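Botulinum neurotoxin type C1 (Clostridium botulinum, PDB 3N7K) is a neurotoxin whose receptor-binding domain, the fragment crystallised here, binds gangliosides, lipids of the nerve-cell membrane, probably including GD1b. Local coordinates at residues M249-Y254 against T417-V422; S122-N127 against D165-K170; N315-N320 against G337-T342; T92-V97 against K179-E184. One frame throughout, in Å; residues are numbered along the deposited sequence.

In the fold
From the N terminus, the first loop opens at 92-97 and is closed by 179-184 (interaction 4). Interaction 2, joining 122-127 to 165-170, nests inside it, the two centres about 18 Å apart. Both lie in the N-terminal receptor-binding half, a lectin-like beta sandwich: interaction 4 is pairing within one sheet, whereas interaction 2 joins a strand of that sheet to one of the other. The chain then passes into the trefoil half. There 249-254 is met by 417-422 (interaction 1), first strand against last, and interaction 3, between 315-320 and 337-342, is nested within this span. The two halves follow in series, interactions 4 and 2 closing before interaction 1 opens.

Interaction 1: residues M249-Y254 against T417-V422; sequences MVNIDY and THWGFV
Met-249 and Trp-419 meet where the beta-trefoil half of the binding domain is sealed, its first strand, 246-251, running antiparallel to its last, 419-423. The side chains of Met-249, Asn-251, Trp-419 and Phe-421 share one face of this pairing and interleave there. Met-249 leaves the backbone fully stretched, CG anti to the backbone N (chi1 179°), and lies alongside Phe-421, pointing the same way; its CG is 3.6 Å from CE2 of that ring. The methyl CE then slips between the two aromatics, 3.7 Å from Phe-421 CZ and 4.0 Å from Trp-419 CG, and the sulfur makes oblique Met-aromatic contacts with both rings. On the other side of the indole sits Asn-251. Its ND2 hangs over a face of the ring near the rim, 3.5 Å from Trp-419 CH2, with the amide plane turned 79° from the indole. That nitrogen also donates to Ser-416 O, which holds the amide across the ring, while Trp-419 NE1 makes a weak bond to Cys-380 O.

Val-250 points to the opposite face of the sheet and rests its CG2 against Gly-420. Between these two residues the backbones are tied by a reciprocal pair of nearly straight hydrogen bonds, Val-250 N to Gly-420 O and Gly-420 N to Val-250 O, both 2.8 Å. One step on, Ile-252 N donates to His-418 O as the chain enters a type I turn. Within it, Asn-251 OD1 closes an Asx turn by accepting from Asp-253 N at 2.9 Å, the donor standing above the carbonyl plane.

Interaction 2: residues S122-N127 against D165-K170; sequences SEQSIN and DTIKVK
Gln-124 reaches across to the chain at 168-170 with both ends of its side-chain amide, bridging two strands from different sheets of a lectin-like sandwich. Its OE1 accepts from Lys-170 N at 3.0 Å, nearly straight at 172° and on a lone pair in the carbonyl plane; NE2 makes only a weak bond to Lys-168 O. Lys-170 slides past Gln-124 in the opposite direction, an extended chain whose CG packs 3.2 Å from Gln-124 OE1 and whose NZ donates to Glu-123 O at 2.7 Å, nearly along the C=O axis.

Polar bonding is weaker at the other end, though it is well packed. Buried Ile-126 lies alongside Asp-165, pointing the opposite way, and Asp-165 OD2 receives only a weak bond from Asn-127 N, at 3.5 Å. Ile-126 CD1 also meets Ile-167 CG2 at 3.9 Å. The solvent side belongs to Ile-167 and Lys-170, both exposed. The strand axes stay 7.1 Å apart, and side chains rather than a backbone ladder span the gap between sheets. Each strand also packs within its own sheet, Ile-126 on Phe-114 of strand 111-117 and Ile-167 on Met-155 of strand 154-159.

Interaction 3: residues N315-N320 against G337-T342; sequences NLFMKN and GLREQT
Gly-337 faces Phe-317 as the antiparallel strands 313-318 and 333-340 pair in the beta-trefoil half of the domain. Its N donates to Phe-317 O at 2.9 Å, while the return bond, from Phe-317 N to Gly-337 O, is bent and weak. The glycine carbonyl comes close to the phenyl ring, its O 3.2 Å from Phe-317 CD2.

Leu-338 turns to the opposite face of the sheet. It lies beside Leu-316, both pointing the same way, and their CD2 methyls touch at 3.5 Å; Met-307 of strand 302-308 packs against both leucines.

Arg-339 returns to the side of the sheet that carries Phe-317 and Asn-315, and sits between them. Its backbone bonds Asn-315 twice: Arg-339 N donates to Asn-315 O at 2.9 Å, in the carbonyl plane, and Asn-315 N donates to Arg-339 O at 3.1 Å from above the plane. In the side chain the hydrocarbon part does the touching. CB lies 3.4 Å from Phe-317 CD2, and CG, placed between the backbone N and carbonyl carbon (chi1 78°), lies 3.5 Å from Asn-315 CB. The guanidinium group is farther off, at most weakly attracted to the ring.

Glu-340 points away and makes a salt bridge with Arg-264. Gln-341 then crosses Asn-315 at about a right angle, the amide planes 60° apart; Asn-315 ND2 and Gln-341 NE2 come 3.2 Å apart but, both being donors, are not hydrogen-bonded to each other.

Polar bonding across this pair is thus left to the backbone, while the side chains add apolar contacts: leucine on leucine, Arg-339 CB at the Phe-317 ring and Arg-339 CG at Asn-315 CB.

Interaction 4: residues T92-V97 against K179-E184; sequences TIIDSV and KTITFE
Asp-95 O is gripped twice: Thr-182 N donates to it at 2.7 Å, almost straight at 169°, and water 1 donates to it at the same distance of 2.7 Å. The water also hydrogen-bonds Thr-182 OG1, so it spans a backbone carbonyl and the hydroxyl of the residue paired with it. Asp-95 N completes the antiparallel hydrogen-bonded pair by donating to Thr-182 O at 3.1 Å, from above the carbonyl plane. The Asp-95 carboxylate looks elsewhere, with OD1 bonded to Ser-104 OG and OD2 taking a weak bond from Val-97 N. One residue on, Ser-96 OG, anti to its own N (chi1 -171°), donates to Thr-180 O at 2.8 Å and adds a side-chain to backbone bond beyond the ladder.

This is sheet pairing in the lectin-like sandwich of the N-terminal half, and the first strand turns a corner at Ile-94. Ile-93 and Ile-94 together face Ile-105 of strand 102-107, a classic beta bulge, while Glu-184 N still reaches Ile-93 O.

On the inner face Ile-94 fits between two neighbours, all three side chains pointing the same way. Its CG2 branch meets Ile-181 CG2 at 3.6 Å; its CG1 approaches Phe-183 CE1 obliquely, also at 3.6 Å. Phe-183 in turn stacks edge-to-face with Phe-208 of strand 202-211 in the other sheet, and Ile-181 packs on that same ring. Away from this core, Glu-184 OE2 forms a salt bridge with Arg-53 and OE1 accepts from Asn-186 ND2.

Interaction 1: residues M249-Y254 against T417-V422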
loop_
_atom_site.group_PDB
_atom_site.type_symbol
_atom_site.label_atom_id
_atom_site.label_comp_id
_atom_site.label_asym_id
_atom_site.label_seq_id
_atom_site.Cartn_x
_atom_site.Cartn_y
_atom_site.Cartn_z
ATOM N N MET A 249 11.438 -5.246 8.806
ATOM C CA MET A 249 10.545 -4.620 9.777
ATOM C C MET A 249 10.954 -3.180 10.087
ATOM O O MET A 249 12.067 -2.930 10.544
ATOM C CB MET A 249 10.541 -5.453 11.059
ATOM C CG MET A 249 9.672 -4.906 12.170
ATOM S SD MET A 249 9.544 -6.061 13.553
ATOM C CE MET A 249 7.937 -5.614 14.255
ATOM N N VAL A 250 10.051 -2.236 9.843
ATOM C CA VAL A 250 10.347 -0.826 10.092
ATOM C C VAL A 250 9.299 -0.165 10.979
ATOM O O VAL A 250 8.225 -0.717 11.202
ATOM C CB VAL A 250 10.431 -0.037 8.771
ATOM C CG1 VAL A 250 11.348 -0.753 7.802
ATOM C CG2 VAL A 250 9.048 0.135 8.177
ATOM N N ASN A 251 9.613 1.012 11.503
ATOM C CA ASN A 251 8.651 1.709 12.342
ATOM C C ASN A 251 8.268 2.989 11.637
ATOM O O ASN A 251 9.103 3.864 11.444
ATOM C CB ASN A 251 9.236 2.035 13.724
ATOM C CG ASN A 251 8.227 2.739 14.636
ATOM O OD1 ASN A 251 8.042 3.948 14.557
ATOM N ND2 ASN A 251 7.561 1.973 15.490
ATOM N N ILE A 252 7.004 3.091 11.250
ATOM C CA ILE A 252 6.510 4.277 10.564
ATOM C C ILE A 252 7.154 5.598 11.024
ATOM O O ILE A 252 7.468 6.447 10.186
ATOM C CB ILE A 252 4.959 4.340 10.665
ATOM C CG1 ILE A 252 4.343 3.734 9.398
ATOM C CG2 ILE A 252 4.478 5.774 10.822
ATOM C CD1 ILE A 252 4.863 2.359 9.032
ATOM N N ASP A 253 7.358 5.760 12.336
ATOM C CA ASP A 253 7.977 6.971 12.883
ATOM C C ASP A 253 9.420 7.177 12.442
ATOM O O ASP A 253 9.910 8.306 12.407
ATOM C CB ASP A 253 7.942 6.959 14.407
ATOM C CG ASP A 253 6.680 7.582 14.962
ATOM O OD1 ASP A 253 6.079 8.415 14.254
ATOM O OD2 ASP A 253 6.294 7.263 16.108
ATOM N N TYR A 254 10.096 6.082 12.113
ATOM C CA TYR A 254 11.483 6.122 11.672
ATOM C C TYR A 254 11.706 5.235 10.450
ATOM O O TYR A 254 12.191 4.115 10.584
ATOM C CB TYR A 254 12.404 5.628 12.783
ATOM C CG TYR A 254 12.352 6.440 14.047
ATOM C CD1 TYR A 254 11.301 6.293 14.955
ATOM C CD2 TYR A 254 13.352 7.381 14.327
ATOM C CE1 TYR A 254 11.251 7.070 16.113
ATOM C CE2 TYR A 254 13.314 8.159 15.474
ATOM C CZ TYR A 254 12.265 8.002 16.363
ATOM O OH TYR A 254 12.233 8.771 17.504
ATOM N N THR A 417 3.859 3.011 17.335
ATOM C CA THR A 417 3.496 1.623 17.587
ATOM C C THR A 417 3.120 0.977 16.254
ATOM O O THR A 417 2.766 -0.206 16.198
ATOM C CB THR A 417 2.288 1.530 18.553
ATOM O OG1 THR A 417 1.119 2.058 17.918
ATOM C CG2 THR A 417 2.546 2.344 19.811
ATOM N N HIS A 418 3.201 1.772 15.189
ATOM C CA HIS A 418 2.880 1.324 13.833
ATOM C C HIS A 418 4.114 0.714 13.181
ATOM O O HIS A 418 5.090 1.410 12.906
ATOM C CB HIS A 418 2.375 2.511 13.001
ATOM C CG HIS A 418 1.052 3.050 13.457
ATOM N ND1 HIS A 418 0.528 2.787 14.708
ATOM C CD2 HIS A 418 0.147 3.839 12.832
ATOM C CE1 HIS A 418 -0.640 3.391 14.831
ATOM N NE2 HIS A 418 -0.894 4.036 13.707
ATOM N N TRP A 419 4.057 -0.597 12.952
ATOM C CA TRP A 419 5.152 -1.345 12.351
ATOM C C TRP A 419 4.829 -1.786 10.945
ATOM O O TRP A 419 3.716 -2.248 10.674
ATOM C CB TRP A 419 5.470 -2.586 13.181
ATOM C CG TRP A 419 5.875 -2.255 14.553
ATOM C CD1 TRP A 419 5.085 -2.245 15.666
ATOM C CD2 TRP A 419 7.163 -1.794 14.964
ATOM N NE1 TRP A 419 5.806 -1.798 16.749
ATOM C CE2 TRP A 419 7.085 -1.515 16.344
ATOM C CE3 TRP A 419 8.378 -1.589 14.298
ATOM C CZ2 TRP A 419 8.176 -1.039 17.068
ATOM C CZ3 TRP A 419 9.461 -1.119 15.018
ATOM C CH2 TRP A 419 9.353 -0.849 16.388
ATOM N N GLY A 420 5.815 -1.646 10.061
ATOM C CA GLY A 420 5.660 -2.050 8.672
ATOM C C GLY A 420 6.621 -3.168 8.286
ATOM O O GLY A 420 7.689 -3.322 8.890
ATOM N N PHE A 421 6.247 -3.949 7.275
ATOM C CA PHE A 421 7.074 -5.059 6.817
ATOM C C PHE A 421 7.368 -5.004 5.329
ATOM O O PHE A 421 6.536 -5.376 4.498
ATOM C CB PHE A 421 6.403 -6.387 7.149
ATOM C CG PHE A 421 6.303 -6.658 8.621
ATOM C CD1 PHE A 421 5.097 -6.509 9.286
ATOM C CD2 PHE A 421 7.429 -7.048 9.344
ATOM C CE1 PHE A 421 5.006 -6.743 10.649
ATOM C CE2 PHE A 421 7.354 -7.285 10.710
ATOM C CZ PHE A 421 6.144 -7.134 11.367
ATOM N N VAL A 422 8.568 -4.534 4.998
ATOM C CA VAL A 422 9.010 -4.428 3.614
ATOM C C VAL A 422 9.586 -5.769 3.200
ATOM O O VAL A 422 10.629 -6.183 3.702
ATOM C CB VAL A 422 10.109 -3.368 3.462
ATOM C CG1 VAL A 422 10.431 -3.174 2.002
ATOM C CG2 VAL A 422 9.671 -2.056 4.107
#

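Interaction 2: residues S122-N127 against D165-K170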
loop_
_atom_site.group_PDB
_atom_site.type_symbol
_atom_site.label_atom_id
_atom_site.label_comp_id
_atom_site.label_asym_id
_atom_site.label_seq_id
_atom_site.Cartn_x
_atom_site.Cartn_y
_atom_site.Cartn_z
ATOM N N SER A 122 -8.109 22.570 -24.948
ATOM C CA SER A 122 -8.744 22.724 -23.644
ATOM C C SER A 122 -8.927 21.421 -22.879
ATOM O O SER A 122 -9.430 20.429 -23.418
ATOM C CB SER A 122 -10.103 23.398 -23.796
ATOM O OG SER A 122 -10.729 23.547 -22.537
ATOM N N GLU A 123 -8.525 21.446 -21.612
ATOM C CA GLU A 123 -8.634 20.293 -20.727
ATOM C C GLU A 123 -9.003 20.774 -19.335
ATOM O O GLU A 123 -9.236 21.958 -19.129
ATOM C CB GLU A 123 -7.301 19.559 -20.652
ATOM C CG GLU A 123 -6.131 20.476 -20.369
ATOM C CD GLU A 123 -5.010 19.784 -19.605
ATOM O OE1 GLU A 123 -5.180 19.540 -18.386
ATOM O OE2 GLU A 123 -3.963 19.482 -20.220
ATOM N N GLN A 124 -9.067 19.841 -18.391
ATOM C CA GLN A 124 -9.369 20.136 -16.988
ATOM C C GLN A 124 -8.925 18.908 -16.196
ATOM O O GLN A 124 -9.572 17.864 -16.227
ATOM C CB GLN A 124 -10.869 20.425 -16.783
ATOM C CG GLN A 124 -11.280 20.606 -15.311
ATOM C CD GLN A 124 -12.333 21.711 -15.082
ATOM O OE1 GLN A 124 -13.376 21.763 -15.743
ATOM N NE2 GLN A 124 -12.058 22.588 -14.124
ATOM N N SER A 125 -7.794 19.035 -15.511
ATOM C CA SER A 125 -7.247 17.925 -14.746
ATOM C C SER A 125 -7.335 18.126 -13.249
ATOM O O SER A 125 -7.525 19.232 -12.762
ATOM C CB SER A 125 -5.778 17.674 -15.123
ATOM O OG SER A 125 -5.649 17.278 -16.477
ATOM N N ILE A 126 -7.191 17.027 -12.527
ATOM C CA ILE A 126 -7.239 17.037 -11.079
ATOM C C ILE A 126 -6.203 15.970 -10.737
ATOM O O ILE A 126 -5.981 15.060 -11.536
ATOM C CB ILE A 126 -8.683 16.667 -10.581
ATOM C CG1 ILE A 126 -8.851 17.078 -9.123
ATOM C CG2 ILE A 126 -8.969 15.167 -10.766
ATOM C CD1 ILE A 126 -10.272 16.961 -8.625
ATOM N N ASN A 127 -5.540 16.072 -9.595
ATOM C CA ASN A 127 -4.548 15.058 -9.294
ATOM C C ASN A 127 -4.355 14.723 -7.836
ATOM O O ASN A 127 -4.949 15.323 -6.939
ATOM C CB ASN A 127 -3.184 15.443 -9.883
ATOM C CG ASN A 127 -2.582 16.694 -9.222
ATOM O OD1 ASN A 127 -2.657 17.789 -9.777
ATOM N ND2 ASN A 127 -1.993 16.530 -8.030
ATOM N N ASP A 165 -8.602 15.984 -3.817
ATOM C CA ASP A 165 -8.725 17.207 -4.569
ATOM C C ASP A 165 -10.180 17.342 -4.999
ATOM O O ASP A 165 -10.877 16.345 -5.186
ATOM C CB ASP A 165 -7.803 17.106 -5.786
ATOM C CG ASP A 165 -7.438 18.451 -6.352
ATOM O OD1 ASP A 165 -7.704 19.465 -5.678
ATOM O OD2 ASP A 165 -6.875 18.497 -7.464
ATOM N N THR A 166 -10.641 18.577 -5.139
ATOM C CA THR A 166 -12.009 18.860 -5.556
ATOM C C THR A 166 -11.929 20.078 -6.464
ATOM O O THR A 166 -10.981 20.872 -6.360
ATOM C CB THR A 166 -12.907 19.197 -4.347
ATOM O OG1 THR A 166 -14.210 19.590 -4.805
ATOM C CG2 THR A 166 -12.298 20.325 -3.526
ATOM N N ILE A 167 -12.909 20.229 -7.354
ATOM C CA ILE A 167 -12.920 21.368 -8.268
ATOM C C ILE A 167 -14.218 21.501 -9.060
ATOM O O ILE A 167 -14.918 20.513 -9.309
ATOM C CB ILE A 167 -11.748 21.296 -9.266
ATOM C CG1 ILE A 167 -11.705 22.567 -10.118
ATOM C CG2 ILE A 167 -11.925 20.100 -10.178
ATOM C CD1 ILE A 167 -11.783 23.850 -9.316
ATOM N N LYS A 168 -14.528 22.733 -9.456
ATOM C CA LYS A 168 -15.734 23.002 -10.223
ATOM C C LYS A 168 -15.503 22.767 -11.707
ATOM O O LYS A 168 -14.547 23.275 -12.295
ATOM C CB LYS A 168 -16.206 24.438 -9.975
ATOM C CG LYS A 168 -17.357 24.896 -10.852
ATOM C CD LYS A 168 -18.561 23.974 -10.774
ATOM C CE LYS A 168 -19.602 24.380 -11.803
ATOM N NZ LYS A 168 -20.657 23.354 -11.998
ATOM N N VAL A 169 -16.378 21.969 -12.302
ATOM C CA VAL A 169 -16.294 21.665 -13.723
ATOM C C VAL A 169 -16.742 22.900 -14.501
ATOM O O VAL A 169 -17.777 23.497 -14.198
ATOM C CB VAL A 169 -17.204 20.470 -14.094
ATOM C CG1 VAL A 169 -17.270 20.315 -15.579
ATOM C CG2 VAL A 169 -16.677 19.198 -13.478
ATOM N N LYS A 170 -15.947 23.284 -15.493
ATOM C CA LYS A 170 -16.254 24.438 -16.330
ATOM C C LYS A 170 -17.091 23.990 -17.535
ATOM O O LYS A 170 -17.216 22.791 -17.794
ATOM C CB LYS A 170 -14.956 25.076 -16.817
ATOM C CG LYS A 170 -14.122 24.159 -17.698
ATOM C CD LYS A 170 -12.783 24.794 -18.053
ATOM C CE LYS A 170 -11.895 23.821 -18.820
ATOM N NZ LYS A 170 -10.475 24.295 -18.943
#

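Interaction 3: residues N315-N320 against G337-T342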
loop_
_atom_site.group_PDB
_atom_site.type_symbol
_atom_site.label_atom_id
_atom_site.label_comp_id
_atom_site.label_asym_id
_atom_site.label_seq_id
_atom_site.Cartn_x
_atom_site.Cartn_y
_atom_site.Cartn_z
ATOM N N ASN A 315 15.308 -15.491 18.383
ATOM C CA ASN A 315 13.919 -15.149 18.607
ATOM C C ASN A 315 13.922 -13.734 19.157
ATOM O O ASN A 315 14.788 -13.380 19.946
ATOM C CB ASN A 315 13.301 -16.097 19.645
ATOM C CG ASN A 315 12.916 -17.447 19.061
ATOM O OD1 ASN A 315 12.782 -18.444 19.784
ATOM N ND2 ASN A 315 12.718 -17.483 17.750
ATOM N N LEU A 316 13.001 -12.894 18.721
ATOM C CA LEU A 316 12.965 -11.573 19.326
ATOM C C LEU A 316 12.301 -11.904 20.663
ATOM O O LEU A 316 11.626 -12.931 20.787
ATOM C CB LEU A 316 12.095 -10.616 18.517
ATOM C CG LEU A 316 12.458 -10.511 17.038
ATOM C CD1 LEU A 316 11.677 -9.379 16.415
ATOM C CD2 LEU A 316 13.944 -10.264 16.878
ATOM N N PHE A 317 12.496 -11.078 21.676
ATOM C CA PHE A 317 11.873 -11.393 22.948
ATOM C C PHE A 317 11.883 -10.165 23.818
ATOM O O PHE A 317 12.722 -9.270 23.646
ATOM C CB PHE A 317 12.615 -12.557 23.630
ATOM C CG PHE A 317 13.793 -12.136 24.494
ATOM C CD1 PHE A 317 13.613 -11.826 25.848
ATOM C CD2 PHE A 317 15.081 -12.044 23.952
ATOM C CE1 PHE A 317 14.690 -11.432 26.652
ATOM C CE2 PHE A 317 16.171 -11.648 24.749
ATOM C CZ PHE A 317 15.970 -11.343 26.104
ATOM N N MET A 318 10.942 -10.126 24.750
ATOM C CA MET A 318 10.825 -9.000 25.650
ATOM C C MET A 318 11.745 -9.184 26.843
ATOM O O MET A 318 11.633 -10.159 27.592
ATOM C CB MET A 318 9.389 -8.856 26.130
ATOM C CG MET A 318 9.083 -7.476 26.631
ATOM S SD MET A 318 7.531 -7.488 27.554
ATOM C CE MET A 318 8.158 -7.607 29.239
ATOM N N LYS A 319 12.655 -8.235 27.012
ATOM C CA LYS A 319 13.613 -8.261 28.107
ATOM C C LYS A 319 12.917 -8.152 29.458
ATOM O O LYS A 319 11.686 -8.094 29.542
ATOM C CB LYS A 319 14.598 -7.106 27.937
ATOM C CG LYS A 319 15.334 -7.129 26.596
ATOM C CD LYS A 319 16.488 -8.119 26.606
ATOM C CE LYS A 319 17.782 -7.437 26.990
ATOM N NZ LYS A 319 18.210 -6.471 25.929
ATOM N N ASN A 320 13.714 -8.132 30.520
ATOM C CA ASN A 320 13.178 -8.014 31.866
ATOM C C ASN A 320 13.974 -6.937 32.599
ATOM O O ASN A 320 13.549 -6.413 33.632
ATOM C CB ASN A 320 13.287 -9.351 32.594
ATOM C CG ASN A 320 12.394 -9.419 33.818
ATOM O OD1 ASN A 320 12.379 -10.420 34.534
ATOM N ND2 ASN A 320 11.638 -8.349 34.062
ATOM N N GLY A 337 14.908 -7.776 22.548
ATOM C CA GLY A 337 16.208 -8.252 22.130
ATOM C C GLY A 337 16.134 -9.631 21.518
ATOM O O GLY A 337 15.044 -10.168 21.304
ATOM N N LEU A 338 17.303 -10.207 21.259
ATOM C CA LEU A 338 17.409 -11.523 20.650
ATOM C C LEU A 338 17.863 -12.587 21.630
ATOM O O LEU A 338 18.875 -12.426 22.302
ATOM C CB LEU A 338 18.411 -11.477 19.504
ATOM C CG LEU A 338 18.158 -10.486 18.373
ATOM C CD1 LEU A 338 19.490 -10.039 17.758
ATOM C CD2 LEU A 338 17.256 -11.139 17.346
ATOM N N ARG A 339 17.110 -13.679 21.697
ATOM C CA ARG A 339 17.441 -14.810 22.551
ATOM C C ARG A 339 17.782 -15.949 21.587
ATOM O O ARG A 339 17.692 -15.785 20.374
ATOM C CB ARG A 339 16.241 -15.221 23.385
ATOM C CG ARG A 339 15.227 -16.029 22.600
ATOM C CD ARG A 339 14.207 -16.597 23.541
ATOM N NE ARG A 339 14.860 -17.261 24.664
ATOM C CZ ARG A 339 14.267 -17.513 25.824
ATOM N NH1 ARG A 339 13.006 -17.150 26.007
ATOM N NH2 ARG A 339 14.933 -18.117 26.797
ATOM N N GLU A 340 18.169 -17.104 22.107
ATOM C CA GLU A 340 18.483 -18.220 21.226
ATOM C C GLU A 340 17.271 -19.125 21.178
ATOM O O GLU A 340 16.607 -19.339 22.198
ATOM C CB GLU A 340 19.721 -18.969 21.724
ATOM C CG GLU A 340 20.998 -18.187 21.443
ATOM C CD GLU A 340 22.253 -18.833 21.997
ATOM O OE1 GLU A 340 22.550 -18.646 23.203
ATOM O OE2 GLU A 340 22.942 -19.531 21.217
ATOM N N GLN A 341 16.958 -19.620 19.986
ATOM C CA GLN A 341 15.808 -20.487 19.826
ATOM C C GLN A 341 15.901 -21.621 20.837
ATOM O O GLN A 341 16.913 -22.306 20.929
ATOM C CB GLN A 341 15.759 -21.023 18.400
ATOM C CG GLN A 341 15.794 -19.927 17.370
ATOM C CD GLN A 341 15.083 -20.313 16.095
ATOM O OE1 GLN A 341 15.481 -21.253 15.405
ATOM N NE2 GLN A 341 14.017 -19.591 15.775
ATOM N N THR A 342 14.840 -21.807 21.609
ATOM C CA THR A 342 14.833 -22.839 22.632
ATOM C C THR A 342 14.078 -24.059 22.179
ATOM O O THR A 342 14.003 -25.053 22.907
ATOM C CB THR A 342 14.166 -22.350 23.921
ATOM O OG1 THR A 342 12.763 -22.161 23.684
ATOM C CG2 THR A 342 14.795 -21.038 24.382
#

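Interaction 4: residues T92-V97 against K179-E184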
loop_
_atom_site.group_PDB
_atom_site.type_symbol
_atom_site.label_atom_id
_atom_site.label_comp_id
_atom_site.label_asym_id
_atom_site.label_seq_id
_atom_site.Cartn_x
_atom_site.Cartn_y
_atom_site.Cartn_z
ATOM N N THR A 92 0.915 7.942 -19.791
ATOM C CA THR A 92 -0.533 7.834 -19.828
ATOM C C THR A 92 -0.749 6.378 -19.388
ATOM O O THR A 92 -0.095 5.468 -19.918
ATOM C CB THR A 92 -1.104 8.024 -21.251
ATOM O OG1 THR A 92 -0.787 9.332 -21.734
ATOM C CG2 THR A 92 -2.618 7.875 -21.229
ATOM N N ILE A 93 -1.610 6.138 -18.399
ATOM C CA ILE A 93 -1.816 4.757 -17.977
ATOM C C ILE A 93 -3.187 4.205 -18.358
ATOM O O ILE A 93 -3.290 3.056 -18.803
ATOM C CB ILE A 93 -1.534 4.565 -16.471
ATOM C CG1 ILE A 93 -2.312 5.579 -15.632
ATOM C CG2 ILE A 93 -0.045 4.673 -16.232
ATOM C CD1 ILE A 93 -2.219 5.310 -14.138
ATOM N N ILE A 94 -4.236 4.999 -18.168
ATOM C CA ILE A 94 -5.568 4.579 -18.593
ATOM C C ILE A 94 -6.001 5.693 -19.542
ATOM O O ILE A 94 -6.005 6.864 -19.157
ATOM C CB ILE A 94 -6.596 4.448 -17.413
ATOM C CG1 ILE A 94 -6.344 3.169 -16.604
ATOM C CG2 ILE A 94 -8.010 4.346 -17.966
ATOM C CD1 ILE A 94 -5.224 3.270 -15.600
ATOM N N ASP A 95 -6.348 5.344 -20.779
ATOM C CA ASP A 95 -6.744 6.369 -21.740
ATOM C C ASP A 95 -8.073 6.150 -22.464
ATOM O O ASP A 95 -8.301 5.098 -23.068
ATOM C CB ASP A 95 -5.637 6.545 -22.781
ATOM C CG ASP A 95 -5.854 7.763 -23.657
ATOM O OD1 ASP A 95 -5.626 8.891 -23.161
ATOM O OD2 ASP A 95 -6.265 7.587 -24.832
ATOM N N SER A 96 -8.944 7.154 -22.410
ATOM C CA SER A 96 -10.229 7.075 -23.092
ATOM C C SER A 96 -10.501 8.359 -23.900
ATOM O O SER A 96 -11.506 9.051 -23.701
ATOM C CB SER A 96 -11.347 6.826 -22.088
ATOM O OG SER A 96 -12.565 6.537 -22.747
ATOM N N VAL A 97 -9.578 8.669 -24.805
ATOM C CA VAL A 97 -9.676 9.831 -25.682
ATOM C C VAL A 97 -9.585 9.331 -27.134
ATOM O O VAL A 97 -8.517 8.933 -27.594
ATOM C CB VAL A 97 -8.536 10.824 -25.399
ATOM C CG1 VAL A 97 -8.499 11.898 -26.459
ATOM C CG2 VAL A 97 -8.729 11.442 -24.038
ATOM N N LYS A 179 -15.961 5.471 -26.127
ATOM C CA LYS A 179 -16.410 4.185 -25.604
ATOM C C LYS A 179 -15.204 3.262 -25.397
ATOM O O LYS A 179 -15.315 2.182 -24.812
ATOM C CB LYS A 179 -17.397 3.536 -26.580
ATOM C CG LYS A 179 -16.782 3.109 -27.900
ATOM C CD LYS A 179 -17.796 2.366 -28.740
ATOM C CE LYS A 179 -17.181 1.850 -30.036
ATOM N NZ LYS A 179 -18.146 1.025 -30.837
ATOM N N THR A 180 -14.048 3.695 -25.888
ATOM C CA THR A 180 -12.841 2.910 -25.745
ATOM C C THR A 180 -11.951 3.404 -24.607
ATOM O O THR A 180 -11.663 4.599 -24.478
ATOM C CB THR A 180 -12.036 2.900 -27.060
ATOM O OG1 THR A 180 -12.739 2.117 -28.035
ATOM C CG2 THR A 180 -10.649 2.319 -26.841
ATOM N N ILE A 181 -11.546 2.457 -23.769
ATOM C CA ILE A 181 -10.666 2.720 -22.643
ATOM C C ILE A 181 -9.485 1.790 -22.913
ATOM O O ILE A 181 -9.671 0.570 -22.994
ATOM C CB ILE A 181 -11.315 2.302 -21.314
ATOM C CG1 ILE A 181 -12.709 2.917 -21.194
ATOM C CG2 ILE A 181 -10.424 2.715 -20.153
ATOM C CD1 ILE A 181 -13.459 2.474 -19.963
ATOM N N THR A 182 -8.286 2.354 -23.066
ATOM C CA THR A 182 -7.100 1.543 -23.344
ATOM C C THR A 182 -6.087 1.558 -22.208
ATOM O O THR A 182 -5.482 2.589 -21.914
ATOM C CB THR A 182 -6.361 2.012 -24.635
ATOM O OG1 THR A 182 -7.255 1.993 -25.754
ATOM C CG2 THR A 182 -5.200 1.092 -24.941
ATOM N N PHE A 183 -5.912 0.407 -21.569
ATOM C CA PHE A 183 -4.943 0.270 -20.489
ATOM C C PHE A 183 -3.600 -0.054 -21.130
ATOM O O PHE A 183 -3.494 -0.995 -21.906
ATOM C CB PHE A 183 -5.333 -0.875 -19.550
ATOM C CG PHE A 183 -6.600 -0.629 -18.783
ATOM C CD1 PHE A 183 -6.565 -0.421 -17.406
ATOM C CD2 PHE A 183 -7.826 -0.589 -19.435
ATOM C CE1 PHE A 183 -7.728 -0.177 -16.689
ATOM C CE2 PHE A 183 -8.996 -0.344 -18.732
ATOM C CZ PHE A 183 -8.946 -0.136 -17.353
ATOM N N GLU A 184 -2.581 0.729 -20.804
ATOM C CA GLU A 184 -1.247 0.525 -21.345
ATOM C C GLU A 184 -0.331 1.664 -20.895
ATOM O O GLU A 184 -0.712 2.829 -20.954
ATOM C CB GLU A 184 -1.307 0.467 -22.876
ATOM C CG GLU A 184 0.048 0.426 -23.563
ATOM C CD GLU A 184 -0.067 0.556 -25.078
ATOM O OE1 GLU A 184 -0.756 1.507 -25.530
ATOM O OE2 GLU A 184 0.535 -0.283 -25.811
HETATM O O HOH W 1 -8.451 4.461 -25.728
#